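Local structure of heme-binding protein A / AI-2 binding protein A (Helicobacter pylori SS1, 6OFQ) at residues L227-D232 with P236-D241; T211-F216 with R525-Y530; I263-G268 with K514-T519. The protein binds short peptides in the periplasm and probably delivers them to an ABC transporter for uptake. All blocks are in the same frame, centred on the assembly; numbering follows the deposited sequence.

Overall arrangement
All three contacts reach one mixed sheet and lie on the same side of the chain's centre. Interaction 1, partly buried and bordering solvent, joins strand 224-229 to the loop that leads into strand 242-247, and it is the polar one, built on lysine-to-carbonyl bonds and water. Interactions 2 and 3 are buried and made by packing; they set the C-terminal segments 525-530 and 514-519 against strands 214-220 and 265-266. Interactions 1 and 2 touch through the pairing of neighbouring strands 224-229 and 214-220, whereas 2 and 3 meet at a probable hydrogen bond from Lys514 N to Tyr530 O and through Val529. The centres of interactions 1 and 3 are about 18 Å apart.

Interaction 1: L227-D232 with P236-D241; sequences LLKNQD and PKAYLD
Lys229 grips the loop 236-241 at two carbonyls, one with its backbone and one with its side chain. Its amide N donates to Asp241 O at 2.9 Å, a nearly straight bond (N-H...O 167°) that reaches the oxygen from above the carbonyl plane. With CG anti to the backbone N (chi1 175°) and the rest of the chain extended, the lysine runs along the loop until NZ meets Ala238 O at 2.8 Å, almost in line with the C=O bond. A water accepts from the same NZ and donates to Tyr239 O and to Asp241 OD1; NZ and Asp241 OD1, 5.2 Å apart and not in direct contact, are thus bridged by this one water. The other carboxylate oxygen, OD2, is held by Gly31 N. A second water joins Asn230 O to Ala238 N. Asn230 OD1 accepts from Asp232 N at 3.0 Å, an Asx turn that bends the chain as it leaves the strand, while Asn230 ND2 donates to Gly212 O.

Packing follows the aliphatic part of Lys229: CB lies 3.4 Å from Leu240 O, an oxygen buried here without a polar partner. Lys237 crosses Lys229 at about a right angle, setting its CE 3.2 Å from Gln231 O, while its NZ bonds to Tyr233 O and Gly235 O between the two segments. The arrangement is that of a beta hairpin with a long connection, in which the loop between adjacent antiparallel strands 224-229 and 242-247 folds back over the end of the first.

Interaction 2: T211-F216 with R525-Y530; sequences TGPFKF and RFFKVY
This is a buried packing contact of apolar side chains, one of which also meets a peptide; in it the start of edge strand 214-220 and Pro213 just before it pack against a tight turn near the C-terminus, more than 300 residues further along the chain. Two neighbouring residues on each side do the work, Pro213 and Phe214 against Phe526 and Phe527. The pyrrolidine ring of Pro213 touches the root of the Phe527 side chain, its CG 3.8 Å from Phe527 CB, and the same atom comes 3.9 Å from Phe527 CD2 at an oblique angle to the ring. Phe527 carries its ring between its own backbone N and carbonyl carbon (chi1 64°), which places both CB and the CD2 side of the ring beside Pro213 CG. Lys528 CE lies over one face of this ring, 3.6 Å above the plane.

Phe214 approaches with the rim of its ring. The edge atom CE1 lies 3.7 Å from Phe527 N, which sits in the plane of the ring, and 3.9 Å from Phe526 C, so the aromatic edge abuts the peptide link between the two phenylalanines. The same CE1 is 4.0 Å from Phe526 CB, beyond which the Phe526 ring leads away to meet Phe35. The peptide offered to Phe214 belongs to a type I beta turn running from Phe526 to Val529 and closed by Val529 N donating to Phe526 O at 3.1 Å.

Around these four residues, Asn60 at the end of helix 52-61 serves both segments: its OD1 accepts from Phe526 N, and its backbone is bonded to that of Phe214. Val243 of strand 242-247 likewise touches both Phe214 and Phe526, while the adjoining strand 224-229 pairs with Lys215 through Leu228.

Interaction 3: I263-G268 with K514-T519; sequences IMLMTG and KGYKTT
Leu265 lays its branched end over one face of the Tyr516 ring, the two side chains crossing at about a right angle. CD1 stands above the centre of the ring, 4.3 Å from its plane, while the other methyl, CD2, makes the closest approach, 3.9 Å from Tyr516 CD1, and lies 4.2 Å from Tyr516 CE1. Both residues hold CG anti to the backbone N (chi1 160° in Leu265 and -177° in Tyr516), which extends each side chain toward the other, across backbones whose CA atoms, Leu265 to Tyr516, are 9.2 Å apart. Thr267, two residues further along, adds a looser touch, its CG2 methyl 4.4 Å from Tyr516 OH.

Leu265 belongs to the short strand 265-266, between strands 32-37 and 497-510, and its side chain also rests on Phe35, Val507 and His509. Tyr516 comes from the loop after strand 513-514, where it packs on Tyr70 and Val523. Its hydroxyl is hydrogen-bonded to Asn524 OD1.

Across the two segments the contact is therefore one of dispersion and shape: methyl groups against an aromatic face, with nothing polar exchanged. The tyrosine divides its roles, giving a ring face to the leucine and its hydroxyl to Asn524, so that its polar end is satisfied within an otherwise apolar junction between this strand and the C-terminal loop.

Interaction 1: L227-D232 with P236-D241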
loop_
_atom_site.group_PDB
_atom_site.type_symbol
_atom_site.label_atom_id
_atom_site.label_comp_id
_atom_site.label_asym_id
_atom_site.label_seq_id
_atom_site.Cartn_x
_atom_site.Cartn_y
_atom_site.Cartn_z
ATOM N N LEU A 227 0.734 -3.420 -20.541
ATOM C CA LEU A 227 0.198 -4.725 -20.155
ATOM C C LEU A 227 -0.690 -5.220 -21.281
ATOM O O LEU A 227 -1.509 -4.448 -21.802
ATOM C CB LEU A 227 -0.652 -4.642 -18.873
ATOM C CG LEU A 227 0.102 -4.006 -17.715
ATOM C CD1 LEU A 227 -0.860 -3.805 -16.526
ATOM C CD2 LEU A 227 1.348 -4.769 -17.291
ATOM N N LEU A 228 -0.617 -6.509 -21.593
ATOM C CA LEU A 228 -1.509 -7.119 -22.558
ATOM C C LEU A 228 -2.399 -8.166 -21.916
ATOM O O LEU A 228 -1.932 -8.868 -20.984
ATOM C CB LEU A 228 -0.631 -7.721 -23.666
ATOM C CG LEU A 228 0.259 -6.769 -24.458
ATOM C CD1 LEU A 228 1.233 -7.471 -25.380
ATOM C CD2 LEU A 228 -0.678 -5.808 -25.204
ATOM N N LYS A 229 -3.600 -8.371 -22.439
ATOM C CA LYS A 229 -4.423 -9.429 -21.937
ATOM C C LYS A 229 -3.742 -10.766 -21.954
ATOM O O LYS A 229 -3.159 -11.166 -22.944
ATOM C CB LYS A 229 -5.750 -9.452 -22.686
ATOM C CG LYS A 229 -6.721 -10.580 -22.366
ATOM C CD LYS A 229 -8.017 -10.343 -23.106
ATOM C CE LYS A 229 -8.946 -11.505 -22.953
ATOM N NZ LYS A 229 -10.332 -11.245 -23.428
ATOM N N ASN A 230 -3.899 -11.519 -20.882
ATOM C CA ASN A 230 -3.449 -12.949 -20.855
ATOM C C ASN A 230 -4.646 -13.785 -21.275
ATOM O O ASN A 230 -5.610 -13.987 -20.549
ATOM C CB ASN A 230 -3.050 -13.328 -19.435
ATOM C CG ASN A 230 -2.674 -14.793 -19.315
ATOM O OD1 ASN A 230 -2.555 -15.450 -20.354
ATOM N ND2 ASN A 230 -2.607 -15.304 -18.085
ATOM N N GLN A 231 -4.587 -14.287 -22.504
ATOM C CA GLN A 231 -5.702 -15.074 -23.038
ATOM C C GLN A 231 -5.851 -16.426 -22.365
ATOM O O GLN A 231 -6.934 -17.008 -22.421
ATOM C CB GLN A 231 -5.398 -15.393 -24.514
ATOM C CG GLN A 231 -5.221 -14.202 -25.417
ATOM C CD GLN A 231 -6.442 -13.314 -25.567
ATOM O OE1 GLN A 231 -7.586 -13.738 -25.424
ATOM N NE2 GLN A 231 -6.140 -12.025 -25.782
ATOM N N ASP A 232 -4.818 -16.858 -21.673
ATOM C CA ASP A 232 -4.838 -18.156 -20.965
ATOM C C ASP A 232 -5.123 -18.046 -19.468
ATOM O O ASP A 232 -4.986 -19.029 -18.725
ATOM C CB ASP A 232 -3.504 -18.855 -21.195
ATOM C CG ASP A 232 -3.290 -19.228 -22.684
ATOM O OD1 ASP A 232 -4.290 -19.550 -23.352
ATOM O OD2 ASP A 232 -2.154 -19.151 -23.160
ATOM N N PRO A 236 -12.076 -15.564 -14.965
ATOM C CA PRO A 236 -12.894 -14.883 -15.996
ATOM C C PRO A 236 -11.980 -13.961 -16.788
ATOM O O PRO A 236 -11.189 -13.199 -16.192
ATOM C CB PRO A 236 -13.913 -14.059 -15.231
ATOM C CG PRO A 236 -13.895 -14.605 -13.840
ATOM C CD PRO A 236 -12.533 -15.226 -13.609
ATOM N N LYS A 237 -11.995 -14.086 -18.105
ATOM C CA LYS A 237 -11.030 -13.353 -18.929
ATOM C C LYS A 237 -11.216 -11.823 -18.793
ATOM O O LYS A 237 -12.355 -11.357 -18.663
ATOM C CB LYS A 237 -11.104 -13.821 -20.392
ATOM C CG LYS A 237 -10.979 -15.321 -20.625
ATOM C CD LYS A 237 -9.608 -15.819 -20.263
ATOM C CE LYS A 237 -9.499 -17.334 -20.474
ATOM N NZ LYS A 237 -10.128 -17.944 -19.271
ATOM N N ALA A 238 -10.097 -11.111 -18.790
ATOM C CA ALA A 238 -10.190 -9.663 -18.780
ATOM C C ALA A 238 -10.990 -9.174 -19.976
ATOM O O ALA A 238 -10.931 -9.748 -21.090
ATOM C CB ALA A 238 -8.797 -9.064 -18.831
ATOM N N TYR A 239 -11.629 -8.017 -19.828
ATOM C CA TYR A 239 -12.308 -7.417 -20.960
ATOM C C TYR A 239 -11.407 -6.706 -21.929
ATOM O O TYR A 239 -11.569 -6.769 -23.161
ATOM C CB TYR A 239 -13.406 -6.467 -20.547
ATOM C CG TYR A 239 -14.523 -7.025 -19.689
ATOM C CD1 TYR A 239 -15.406 -7.987 -20.186
ATOM C CD2 TYR A 239 -14.775 -6.522 -18.429
ATOM C CE1 TYR A 239 -16.421 -8.504 -19.400
ATOM C CE2 TYR A 239 -15.808 -6.982 -17.671
ATOM C CZ TYR A 239 -16.666 -7.951 -18.164
ATOM O OH TYR A 239 -17.765 -8.395 -17.437
ATOM N N LEU A 240 -10.457 -5.959 -21.375
ATOM C CA LEU A 240 -9.568 -5.141 -22.170
ATOM C C LEU A 240 -8.486 -5.940 -22.858
ATOM O O LEU A 240 -7.934 -6.911 -22.301
ATOM C CB LEU A 240 -8.901 -4.100 -21.255
ATOM C CG LEU A 240 -9.858 -3.045 -20.725
ATOM C CD1 LEU A 240 -9.282 -2.385 -19.480
ATOM C CD2 LEU A 240 -10.204 -1.980 -21.773
ATOM N N ASP A 241 -8.042 -5.523 -24.039
ATOM C CA ASP A 241 -6.928 -6.145 -24.714
ATOM C C ASP A 241 -5.577 -5.650 -24.201
ATOM O O ASP A 241 -4.586 -6.349 -24.313
ATOM C CB ASP A 241 -6.962 -5.824 -26.239
ATOM C CG ASP A 241 -8.211 -6.357 -26.892
ATOM O OD1 ASP A 241 -8.541 -7.525 -26.619
ATOM O OD2 ASP A 241 -8.979 -5.549 -27.492
HETATM O O HOH W 1 -10.598 -8.634 -25.063
HETATM O O HOH W 2 -7.373 -12.224 -19.057
HETATM O O HOH W 3 -6.442 -9.427 -26.807
#

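Interaction 2: T211-F216 with R525-Y530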
loop_
_atom_site.group_PDB
_atom_site.type_symbol
_atom_site.label_atom_id
_atom_site.label_comp_id
_atom_site.label_asym_id
_atom_site.label_seq_id
_atom_site.Cartn_x
_atom_site.Cartn_y
_atom_site.Cartn_z
ATOM N N THR A 211 0.848 -15.334 -13.332
ATOM C CA THR A 211 -0.323 -16.058 -13.798
ATOM C C THR A 211 -1.568 -15.218 -14.025
ATOM O O THR A 211 -2.598 -15.756 -14.394
ATOM C CB THR A 211 -0.696 -17.170 -12.808
ATOM O OG1 THR A 211 -0.973 -16.613 -11.524
ATOM C CG2 THR A 211 0.382 -18.215 -12.638
ATOM N N GLY A 212 -1.475 -13.916 -13.767
ATOM C CA GLY A 212 -2.654 -13.089 -13.744
ATOM C C GLY A 212 -3.282 -12.745 -15.060
ATOM O O GLY A 212 -2.803 -13.180 -16.122
ATOM N N PRO A 213 -4.304 -11.895 -15.018
ATOM C CA PRO A 213 -5.128 -11.691 -16.202
ATOM C C PRO A 213 -4.462 -10.824 -17.261
ATOM O O PRO A 213 -5.029 -10.726 -18.353
ATOM C CB PRO A 213 -6.375 -11.021 -15.654
ATOM C CG PRO A 213 -5.983 -10.468 -14.326
ATOM C CD PRO A 213 -4.916 -11.382 -13.786
ATOM N N PHE A 214 -3.401 -10.108 -16.902
ATOM C CA PHE A 214 -2.535 -9.414 -17.857
ATOM C C PHE A 214 -1.105 -9.870 -17.770
ATOM O O PHE A 214 -0.663 -10.288 -16.716
ATOM C CB PHE A 214 -2.617 -7.888 -17.642
ATOM C CG PHE A 214 -3.988 -7.315 -17.847
ATOM C CD1 PHE A 214 -4.862 -7.231 -16.775
ATOM C CD2 PHE A 214 -4.416 -6.866 -19.092
ATOM C CE1 PHE A 214 -6.124 -6.730 -16.959
ATOM C CE2 PHE A 214 -5.676 -6.341 -19.293
ATOM C CZ PHE A 214 -6.529 -6.282 -18.207
ATOM N N LYS A 215 -0.399 -9.736 -18.894
ATOM C CA LYS A 215 1.015 -10.038 -18.902
ATOM C C LYS A 215 1.811 -8.809 -19.283
ATOM O O LYS A 215 1.267 -7.881 -19.904
ATOM C CB LYS A 215 1.340 -11.208 -19.818
ATOM C CG LYS A 215 0.982 -10.928 -21.259
ATOM C CD LYS A 215 1.050 -12.232 -22.045
ATOM C CE LYS A 215 0.516 -11.966 -23.445
ATOM N NZ LYS A 215 0.732 -13.264 -24.125
ATOM N N PHE A 216 3.064 -8.775 -18.866
ATOM C CA PHE A 216 3.967 -7.658 -19.158
ATOM C C PHE A 216 4.384 -7.617 -20.635
ATOM O O PHE A 216 4.680 -8.684 -21.178
ATOM C CB PHE A 216 5.207 -7.855 -18.301
ATOM C CG PHE A 216 6.288 -6.853 -18.456
ATOM C CD1 PHE A 216 7.236 -6.960 -19.458
ATOM C CD2 PHE A 216 6.441 -5.839 -17.535
ATOM C CE1 PHE A 216 8.283 -6.040 -19.580
ATOM C CE2 PHE A 216 7.519 -4.966 -17.600
ATOM C CZ PHE A 216 8.417 -5.075 -18.612
ATOM N N ARG A 525 -6.467 -3.285 -10.106
ATOM C CA ARG A 525 -6.615 -4.431 -11.003
ATOM C C ARG A 525 -7.633 -4.036 -12.066
ATOM O O ARG A 525 -8.685 -3.448 -11.747
ATOM C CB ARG A 525 -7.151 -5.623 -10.223
ATOM C CG ARG A 525 -6.079 -6.196 -9.317
ATOM C CD ARG A 525 -6.621 -7.277 -8.407
ATOM N NE ARG A 525 -7.582 -6.729 -7.455
ATOM C CZ ARG A 525 -8.467 -7.441 -6.819
ATOM N NH1 ARG A 525 -8.612 -8.726 -7.057
ATOM N NH2 ARG A 525 -9.218 -6.838 -5.908
ATOM N N PHE A 526 -7.305 -4.254 -13.343
ATOM C CA PHE A 526 -8.130 -3.785 -14.455
ATOM C C PHE A 526 -8.962 -4.875 -15.089
ATOM O O PHE A 526 -9.604 -4.618 -16.086
ATOM C CB PHE A 526 -7.231 -3.123 -15.531
ATOM C CG PHE A 526 -6.433 -1.974 -14.987
ATOM C CD1 PHE A 526 -7.045 -0.865 -14.398
ATOM C CD2 PHE A 526 -5.060 -2.008 -15.022
ATOM C CE1 PHE A 526 -6.318 0.143 -13.778
ATOM C CE2 PHE A 526 -4.326 -0.958 -14.473
ATOM C CZ PHE A 526 -4.944 0.120 -13.872
ATOM N N PHE A 527 -8.954 -6.118 -14.600
ATOM C CA PHE A 527 -9.690 -7.211 -15.212
ATOM C C PHE A 527 -11.180 -7.006 -15.376
ATOM O O PHE A 527 -11.753 -7.683 -16.238
ATOM C CB PHE A 527 -9.300 -8.577 -14.621
ATOM C CG PHE A 527 -9.591 -8.853 -13.151
ATOM C CD1 PHE A 527 -9.820 -7.903 -12.149
ATOM C CD2 PHE A 527 -9.514 -10.169 -12.759
ATOM C CE1 PHE A 527 -10.002 -8.262 -10.800
ATOM C CE2 PHE A 527 -9.656 -10.543 -11.435
ATOM C CZ PHE A 527 -9.914 -9.600 -10.455
ATOM N N LYS A 528 -11.825 -6.173 -14.551
ATOM C CA LYS A 528 -13.288 -5.941 -14.627
ATOM C C LYS A 528 -13.608 -4.667 -15.371
ATOM O O LYS A 528 -14.760 -4.324 -15.556
ATOM C CB LYS A 528 -13.960 -5.930 -13.249
ATOM C CG LYS A 528 -13.547 -7.064 -12.336
ATOM C CD LYS A 528 -13.775 -8.431 -12.979
ATOM C CE LYS A 528 -13.348 -9.555 -12.038
ATOM N NZ LYS A 528 -13.482 -10.891 -12.641
ATOM N N VAL A 529 -12.579 -3.916 -15.806
ATOM C CA VAL A 529 -12.833 -2.612 -16.464
ATOM C C VAL A 529 -13.156 -2.848 -17.936
ATOM O O VAL A 529 -12.542 -3.700 -18.577
ATOM C CB VAL A 529 -11.594 -1.692 -16.330
ATOM C CG1 VAL A 529 -11.825 -0.353 -17.031
ATOM C CG2 VAL A 529 -11.409 -1.429 -14.847
ATOM N N TYR A 530 -14.115 -2.098 -18.479
ATOM C CA TYR A 530 -14.407 -2.259 -19.905
ATOM C C TYR A 530 -14.809 -0.906 -20.426
ATOM O O TYR A 530 -15.053 0.075 -19.693
ATOM C CB TYR A 530 -15.536 -3.286 -20.155
ATOM C CG TYR A 530 -16.883 -2.964 -19.565
ATOM C CD1 TYR A 530 -17.194 -3.239 -18.224
ATOM C CD2 TYR A 530 -17.845 -2.289 -20.285
ATOM C CE1 TYR A 530 -18.415 -2.922 -17.675
ATOM C CE2 TYR A 530 -19.072 -1.999 -19.740
ATOM C CZ TYR A 530 -19.400 -2.341 -18.438
ATOM O OH TYR A 530 -20.658 -2.068 -17.903
#

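Interaction 3: I263-G268 with K514-T519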
loop_
_atom_site.group_PDB
_atom_site.type_symbol
_atom_site.label_atom_id
_atom_site.label_comp_id
_atom_site.label_asym_id
_atom_site.label_seq_id
_atom_site.Cartn_x
_atom_site.Cartn_y
_atom_site.Cartn_z
ATOM N N ILE A 263 -5.562 10.501 -22.103
ATOM C CA ILE A 263 -5.622 9.390 -21.121
ATOM C C ILE A 263 -7.095 9.260 -20.738
ATOM O O ILE A 263 -7.936 10.116 -21.020
ATOM C CB ILE A 263 -4.718 9.615 -19.885
ATOM C CG1 ILE A 263 -5.162 10.815 -19.056
ATOM C CG2 ILE A 263 -3.290 9.791 -20.372
ATOM C CD1 ILE A 263 -5.850 10.460 -17.792
ATOM N N MET A 264 -7.478 8.167 -20.072
ATOM C CA MET A 264 -8.868 7.762 -19.900
ATOM C C MET A 264 -9.311 7.614 -18.445
ATOM O O MET A 264 -10.508 7.586 -18.168
ATOM C CB MET A 264 -9.159 6.478 -20.652
ATOM C CG MET A 264 -8.856 6.574 -22.146
ATOM S SD MET A 264 -8.602 4.985 -22.942
ATOM C CE MET A 264 -10.203 4.270 -22.848
ATOM N N LEU A 265 -8.357 7.437 -17.547
ATOM C CA LEU A 265 -8.646 7.158 -16.130
ATOM C C LEU A 265 -7.368 7.603 -15.426
ATOM O O LEU A 265 -6.269 7.284 -15.872
ATOM C CB LEU A 265 -8.929 5.666 -15.936
ATOM C CG LEU A 265 -8.821 4.969 -14.578
ATOM C CD1 LEU A 265 -9.963 5.468 -13.788
ATOM C CD2 LEU A 265 -9.007 3.473 -14.741
ATOM N N MET A 266 -7.504 8.303 -14.309
ATOM C CA MET A 266 -6.326 8.798 -13.591
ATOM C C MET A 266 -6.488 8.790 -12.082
ATOM O O MET A 266 -7.574 9.006 -11.546
ATOM C CB MET A 266 -5.878 10.189 -14.033
ATOM C CG MET A 266 -7.015 11.157 -13.998
ATOM S SD MET A 266 -6.581 12.907 -14.177
ATOM C CE MET A 266 -5.861 13.379 -12.599
ATOM N N THR A 267 -5.368 8.591 -11.394
ATOM C CA THR A 267 -5.335 8.769 -9.949
ATOM C C THR A 267 -4.658 10.101 -9.663
ATOM O O THR A 267 -3.944 10.691 -10.509
ATOM C CB THR A 267 -4.605 7.582 -9.265
ATOM O OG1 THR A 267 -3.276 7.481 -9.805
ATOM C CG2 THR A 267 -5.467 6.305 -9.472
ATOM N N GLY A 268 -4.894 10.533 -8.428
ATOM C CA GLY A 268 -4.133 11.672 -7.901
ATOM C C GLY A 268 -4.522 13.043 -8.432
ATOM O O GLY A 268 -3.617 13.860 -8.664
ATOM N N LYS A 514 -16.000 1.882 -17.723
ATOM C CA LYS A 514 -16.904 1.256 -16.767
ATOM C C LYS A 514 -16.196 0.149 -16.025
ATOM O O LYS A 514 -15.185 -0.382 -16.489
ATOM C CB LYS A 514 -18.029 0.555 -17.511
ATOM C CG LYS A 514 -18.859 1.452 -18.409
ATOM C CD LYS A 514 -19.490 2.569 -17.641
ATOM C CE LYS A 514 -20.346 3.386 -18.607
ATOM N NZ LYS A 514 -21.195 4.276 -17.780
ATOM N N GLY A 515 -16.743 -0.173 -14.841
ATOM C CA GLY A 515 -16.255 -1.332 -14.121
ATOM C C GLY A 515 -15.170 -1.056 -13.107
ATOM O O GLY A 515 -14.866 -1.963 -12.302
ATOM N N TYR A 516 -14.517 0.084 -13.213
ATOM C CA TYR A 516 -13.525 0.423 -12.202
ATOM C C TYR A 516 -14.258 0.685 -10.890
ATOM O O TYR A 516 -15.323 1.300 -10.904
ATOM C CB TYR A 516 -12.734 1.650 -12.619
ATOM C CG TYR A 516 -11.619 2.055 -11.673
ATOM C CD1 TYR A 516 -10.377 1.430 -11.750
ATOM C CD2 TYR A 516 -11.820 2.988 -10.676
ATOM C CE1 TYR A 516 -9.329 1.816 -10.946
ATOM C CE2 TYR A 516 -10.781 3.380 -9.857
ATOM C CZ TYR A 516 -9.569 2.739 -9.960
ATOM O OH TYR A 516 -8.502 3.092 -9.127
ATOM N N LYS A 517 -13.610 0.333 -9.791
ATOM C CA LYS A 517 -14.223 0.552 -8.466
ATOM C C LYS A 517 -13.182 1.207 -7.568
ATOM O O LYS A 517 -12.056 0.754 -7.458
ATOM C CB LYS A 517 -14.771 -0.762 -7.913
ATOM C CG LYS A 517 -16.100 -1.153 -8.546
ATOM C CD LYS A 517 -16.712 -2.437 -8.061
ATOM C CE LYS A 517 -18.076 -2.662 -8.690
ATOM N NZ LYS A 517 -18.292 -2.242 -10.090
ATOM N N THR A 518 -13.607 2.251 -6.850
ATOM C CA THR A 518 -12.738 2.901 -5.882
ATOM C C THR A 518 -12.795 2.175 -4.489
ATOM O O THR A 518 -11.987 2.462 -3.626
ATOM C CB THR A 518 -13.105 4.387 -5.620
ATOM O OG1 THR A 518 -14.470 4.420 -5.156
ATOM C CG2 THR A 518 -12.874 5.213 -6.858
ATOM N N THR A 519 -13.782 1.312 -4.320
ATOM C CA THR A 519 -14.042 0.591 -3.067
ATOM C C THR A 519 -13.192 -0.665 -2.960
ATOM O O THR A 519 -12.727 -1.225 -3.941
ATOM C CB THR A 519 -15.529 0.234 -2.966
ATOM O OG1 THR A 519 -15.962 -0.536 -4.090
ATOM C CG2 THR A 519 -16.368 1.551 -2.857
#